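Local coordinates for protein 2',5'-phosphodiesterase 12 (PDB 4Z0V) that belongs to the endonuclease/exonuclease/phosphatase family, pairing a DNase I-like domain that holds a magnesium ion with an N-terminal domain of the E-set clan, at residues L157-D160 with Y161-L165; H308-H311 with V312-L316. All coordinates share one frame; numbering follows the deposited sequence.

Interaction 1. Residues L157-D160 with Y161-L165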
loop_
_atom_site.group_PDB
_atom_site.type_symbol
_atom_site.label_atom_id
_atom_site.label_comp_id
_atom_site.label_asym_id
_atom_site.label_seq_id
_atom_site.Cartn_x
_atom_site.Cartn_y
_atom_site.Cartn_z
ATOM N N LEU A 157 15.166 6.717 8.857
ATOM C CA LEU A 157 13.837 6.518 9.475
ATOM C C LEU A 157 12.922 7.685 9.208
ATOM O O LEU A 157 11.700 7.564 9.328
ATOM C CB LEU A 157 13.952 6.364 11.005
ATOM C CG LEU A 157 14.067 4.972 11.547
ATOM C CD1 LEU A 157 14.327 5.032 13.050
ATOM C CD2 LEU A 157 12.806 4.144 11.238
ATOM N N GLU A 158 13.529 8.850 8.939
ATOM C CA GLU A 158 12.863 10.113 8.675
ATOM C C GLU A 158 11.901 9.987 7.514
ATOM O O GLU A 158 12.241 9.336 6.524
ATOM C CB GLU A 158 13.920 11.178 8.363
ATOM C CG GLU A 158 14.873 11.396 9.532
ATOM C CD GLU A 158 14.801 12.770 10.159
ATOM O OE1 GLU A 158 15.166 13.758 9.481
ATOM O OE2 GLU A 158 14.409 12.854 11.345
ATOM N N LEU A 159 10.716 10.607 7.635
ATOM C CA LEU A 159 9.671 10.492 6.629
ATOM C C LEU A 159 10.104 10.880 5.204
ATOM O O LEU A 159 9.826 10.110 4.275
ATOM C CB LEU A 159 8.398 11.274 7.020
ATOM C CG LEU A 159 7.143 10.950 6.151
ATOM C CD1 LEU A 159 6.880 9.427 6.055
ATOM C CD2 LEU A 159 5.921 11.664 6.674
ATOM N N ASP A 160 10.764 12.022 5.028
ATOM C CA ASP A 160 11.164 12.504 3.707
ATOM C C ASP A 160 12.099 11.502 2.987
ATOM O O ASP A 160 11.906 11.249 1.798
ATOM C CB ASP A 160 11.814 13.895 3.793
ATOM C CG ASP A 160 10.842 15.033 4.118
ATOM O OD1 ASP A 160 9.668 14.966 3.673
ATOM O OD2 ASP A 160 11.267 16.006 4.783
ATOM N N TYR A 161 13.042 10.878 3.722
ATOM C CA TYR A 161 13.927 9.876 3.141
ATOM C C TYR A 161 13.122 8.627 2.706
ATOM O O TYR A 161 13.215 8.167 1.549
ATOM C CB TYR A 161 15.027 9.483 4.153
ATOM C CG TYR A 161 16.031 8.510 3.574
ATOM C CD1 TYR A 161 15.855 7.132 3.703
ATOM C CD2 TYR A 161 17.159 8.963 2.897
ATOM C CE1 TYR A 161 16.788 6.230 3.183
ATOM C CE2 TYR A 161 18.114 8.072 2.397
ATOM C CZ TYR A 161 17.934 6.706 2.563
ATOM O OH TYR A 161 18.880 5.836 2.064
ATOM N N ARG A 162 12.379 8.037 3.656
ATOM C CA ARG A 162 11.583 6.826 3.383
ATOM C C ARG A 162 10.582 7.049 2.231
ATOM O O ARG A 162 10.394 6.144 1.423
ATOM C CB ARG A 162 10.855 6.371 4.640
ATOM C CG ARG A 162 11.846 5.856 5.677
ATOM C CD ARG A 162 11.233 4.934 6.729
ATOM N NE ARG A 162 10.153 5.597 7.442
ATOM C CZ ARG A 162 8.875 5.246 7.383
ATOM N NH1 ARG A 162 7.971 5.904 8.091
ATOM N NH2 ARG A 162 8.491 4.228 6.614
ATOM N N GLN A 163 9.946 8.225 2.161
ATOM C CA GLN A 163 8.987 8.494 1.078
ATOM C C GLN A 163 9.662 8.515 -0.250
ATOM O O GLN A 163 9.081 8.018 -1.218
ATOM C CB GLN A 163 8.192 9.790 1.279
ATOM C CG GLN A 163 7.151 9.667 2.374
ATOM C CD GLN A 163 6.326 8.403 2.319
ATOM O OE1 GLN A 163 6.276 7.633 3.285
ATOM N NE2 GLN A 163 5.647 8.163 1.207
ATOM N N ASN A 164 10.890 9.050 -0.328
ATOM C CA ASN A 164 11.577 9.013 -1.623
ATOM C C ASN A 164 11.760 7.565 -2.114
ATOM O O ASN A 164 11.471 7.245 -3.274
ATOM C CB ASN A 164 12.912 9.714 -1.526
ATOM C CG ASN A 164 12.996 10.917 -2.414
ATOM O OD1 ASN A 164 13.740 10.932 -3.391
ATOM N ND2 ASN A 164 12.220 11.938 -2.113
ATOM N N LEU A 165 12.187 6.686 -1.200
ATOM C CA LEU A 165 12.385 5.282 -1.539
ATOM C C LEU A 165 11.080 4.605 -1.881
ATOM O O LEU A 165 11.037 3.855 -2.848
ATOM C CB LEU A 165 13.069 4.545 -0.375
ATOM C CG LEU A 165 14.595 4.534 -0.382
ATOM C CD1 LEU A 165 15.165 5.947 -0.301
ATOM C CD2 LEU A 165 15.112 3.723 0.800
HETATM O O HOH W 1 9.053 8.190 9.262
HETATM O O HOH W 2 10.792 13.194 -0.039
#

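Interaction 2. Residues H308-H311 with V312-L316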
loop_
_atom_site.group_PDB
_atom_site.type_symbol
_atom_site.label_atom_id
_atom_site.label_comp_id
_atom_site.label_asym_id
_atom_site.label_seq_id
_atom_site.Cartn_x
_atom_site.Cartn_y
_atom_site.Cartn_z
ATOM N N HIS A 308 -18.471 -9.903 5.073
ATOM C CA HIS A 308 -18.679 -8.613 4.430
ATOM C C HIS A 308 -18.333 -8.691 2.929
ATOM O O HIS A 308 -19.092 -8.211 2.090
ATOM C CB HIS A 308 -17.846 -7.490 5.103
ATOM C CG HIS A 308 -18.132 -6.154 4.488
ATOM N ND1 HIS A 308 -19.408 -5.596 4.530
ATOM C CD2 HIS A 308 -17.318 -5.328 3.785
ATOM C CE1 HIS A 308 -19.324 -4.445 3.879
ATOM N NE2 HIS A 308 -18.091 -4.243 3.402
ATOM N N ILE A 309 -17.198 -9.297 2.600
ATOM C CA ILE A 309 -16.762 -9.403 1.204
ATOM C C ILE A 309 -17.735 -10.299 0.420
ATOM O O ILE A 309 -18.036 -9.995 -0.747
ATOM C CB ILE A 309 -15.297 -9.900 1.133
ATOM C CG1 ILE A 309 -14.336 -8.796 1.662
ATOM C CG2 ILE A 309 -14.940 -10.283 -0.298
ATOM C CD1 ILE A 309 -12.936 -9.322 2.091
ATOM N N ARG A 310 -18.277 -11.352 1.076
ATOM C CA ARG A 310 -19.267 -12.226 0.434
ATOM C C ARG A 310 -20.521 -11.400 0.099
ATOM O O ARG A 310 -21.057 -11.506 -0.998
ATOM C CB ARG A 310 -19.597 -13.429 1.370
ATOM C CG ARG A 310 -20.687 -14.413 0.881
ATOM C CD ARG A 310 -20.374 -15.137 -0.416
ATOM N NE ARG A 310 -19.319 -16.138 -0.245
ATOM C CZ ARG A 310 -18.670 -16.728 -1.243
ATOM N NH1 ARG A 310 -18.950 -16.416 -2.505
ATOM N NH2 ARG A 310 -17.713 -17.606 -0.991
ATOM N N HIS A 311 -20.941 -10.539 1.022
ATOM C CA HIS A 311 -22.109 -9.684 0.806
ATOM C C HIS A 311 -21.867 -8.750 -0.365
ATOM O O HIS A 311 -22.716 -8.630 -1.246
ATOM C CB HIS A 311 -22.419 -8.863 2.069
ATOM C CG HIS A 311 -23.506 -7.855 1.883
ATOM N ND1 HIS A 311 -24.808 -8.239 1.636
ATOM C CD2 HIS A 311 -23.452 -6.504 1.950
ATOM C CE1 HIS A 311 -25.506 -7.114 1.551
ATOM N NE2 HIS A 311 -24.732 -6.046 1.746
ATOM N N VAL A 312 -20.725 -8.044 -0.355
ATOM C CA VAL A 312 -20.436 -7.107 -1.436
ATOM C C VAL A 312 -20.338 -7.816 -2.787
ATOM O O VAL A 312 -20.906 -7.336 -3.778
ATOM C CB VAL A 312 -19.127 -6.331 -1.135
ATOM C CG1 VAL A 312 -18.670 -5.507 -2.346
ATOM C CG2 VAL A 312 -19.306 -5.436 0.087
ATOM N N SER A 313 -19.569 -8.907 -2.836
ATOM C CA SER A 313 -19.251 -9.568 -4.090
ATOM C C SER A 313 -20.338 -10.476 -4.643
ATOM O O SER A 313 -20.303 -10.720 -5.844
ATOM C CB SER A 313 -17.940 -10.354 -3.988
ATOM O OG SER A 313 -18.037 -11.466 -3.106
ATOM N N CYS A 314 -21.269 -10.959 -3.819
ATOM C CA CYS A 314 -22.291 -11.923 -4.241
ATOM C C CYS A 314 -23.725 -11.455 -4.026
ATOM O O CYS A 314 -24.626 -12.019 -4.624
ATOM C CB CYS A 314 -22.047 -13.253 -3.544
ATOM S SG CYS A 314 -20.534 -14.060 -4.088
ATOM N N ASP A 315 -23.936 -10.462 -3.182
ATOM C CA ASP A 315 -25.269 -9.926 -2.892
ATOM C C ASP A 315 -25.428 -8.560 -3.543
ATOM O O ASP A 315 -26.336 -8.398 -4.361
ATOM C CB ASP A 315 -25.524 -9.853 -1.372
ATOM C CG ASP A 315 -25.666 -11.181 -0.645
ATOM O OD1 ASP A 315 -25.784 -12.224 -1.323
ATOM O OD2 ASP A 315 -25.708 -11.171 0.609
ATOM N N LEU A 316 -24.542 -7.583 -3.215
ATOM C CA LEU A 316 -24.594 -6.234 -3.801
ATOM C C LEU A 316 -24.308 -6.327 -5.280
ATOM O O LEU A 316 -25.023 -5.743 -6.075
ATOM C CB LEU A 316 -23.627 -5.245 -3.111
ATOM C CG LEU A 316 -23.902 -4.940 -1.627
ATOM C CD1 LEU A 316 -22.976 -3.817 -1.109
ATOM C CD2 LEU A 316 -25.376 -4.513 -1.397
#

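Interaction 1. Residues L157-D160 with Y161-L165
The flat guanidinium of Arg162 meets the carbonyl oxygen of Leu157 at its edge, close to its own plane, with a water in that plane as well. Here helix 159-172 of the DNase I-like domain begins, Glu158 taking the N-cap position. Arg162 NE donates to Leu157 O at 3.1 Å, but the donor stands above the carbonyl plane, 51° out of it. The water bridges the same pair, giving a hydrogen to Leu157 O and accepting one from Arg162 NH1. A bend at chi3 (-58°) folds the arginine chain back to the residue before the cap. Arginine suits this buried place because its nitrogens serve several carbonyls at once: NH1 also donates to Leu134 O, NH2 to Ile133 O and Pro427 O, which holds the group's rotation. The Arg162 side chain lies about 9 Å from the magnesium ion. One face of the Tyr161 ring carries Leu165 CD1, while its hydroxyl bonds to Val424 O. Farther round the helix, Leu159 crosses Gln163 at a slant, its methyl CD1 3.7 Å from Gln163 CG; the glutamine NE2 reaches Ser191 OG. A second water accepts from Asn164 ND2 at 2.8 Å and donates to Asp160 O, which also receives Asn164 N.

Interaction 2. Residues H308-H311 with V312-L316
The backbone of 308-316 is helical throughout and widens into a pi-type turn at 312-316, where His311 O accepts from both Asp315 N and Leu316 N, each at 2.9 Å. Val312 N to His308 O is an ordinary helical bond before this widening. This is the C-terminal end of helix 295-316, the crossover helix of a beta-alpha-beta unit with strands 280-287 and 322-327. On its buried side, Val312 CG2 sits over one face of the His308 ring in a CH-pi contact, 4.0 Å from the ring centroid; branching at CB leaves CG2 beside the backbone N, on the side of the preceding turn, and the short side chain suits the buried position. The imidazole NE2 is tied to His228 O. Ser313 OG lies between its backbone N and carbonyl carbon (chi1 67°), which turns the hydroxyl back to Ile309 O at 2.8 Å. Ser313 N reaches that oxygen from the opposite face of the carbonyl plane. Arg310, bent at chi2 and chi3, brings NH1 to Cys314 SG at 3.3 Å, with the sulfur in the guanidinium plane; the arginine also makes a cation-pi contact with Phe369. His311 donates from ND1 to the anti lone pair of Asp315 OD2, 3.2 Å away, its ring 81° from the carboxylate plane. At the other ring nitrogen, Leu316 CD2 packs 3.6 Å from His311 NE2. The His-carboxylate bond places the proton on ND1, and the nearby carboxylate would probably favour a protonated, positively charged imidazole.

From the N terminus, the chain reaches interaction 1 at the start of helix 159-172 and, much later, interaction 2 at the end of helix 295-316. Each is local to one helix, so neither closes a long loop; they follow in series and neither nest nor cross. Residues 157-165 tie their helix to helices 136-139 and 185-198 and, through Asn164 and Leu165, to the N-terminal part of the chain. Residues 308-316 lie against strands 222-231, 265-273 and 322-327 of one mixed sheet. The centres of the two interactions stand about 38 Å apart, on opposite sides of the chain's centre.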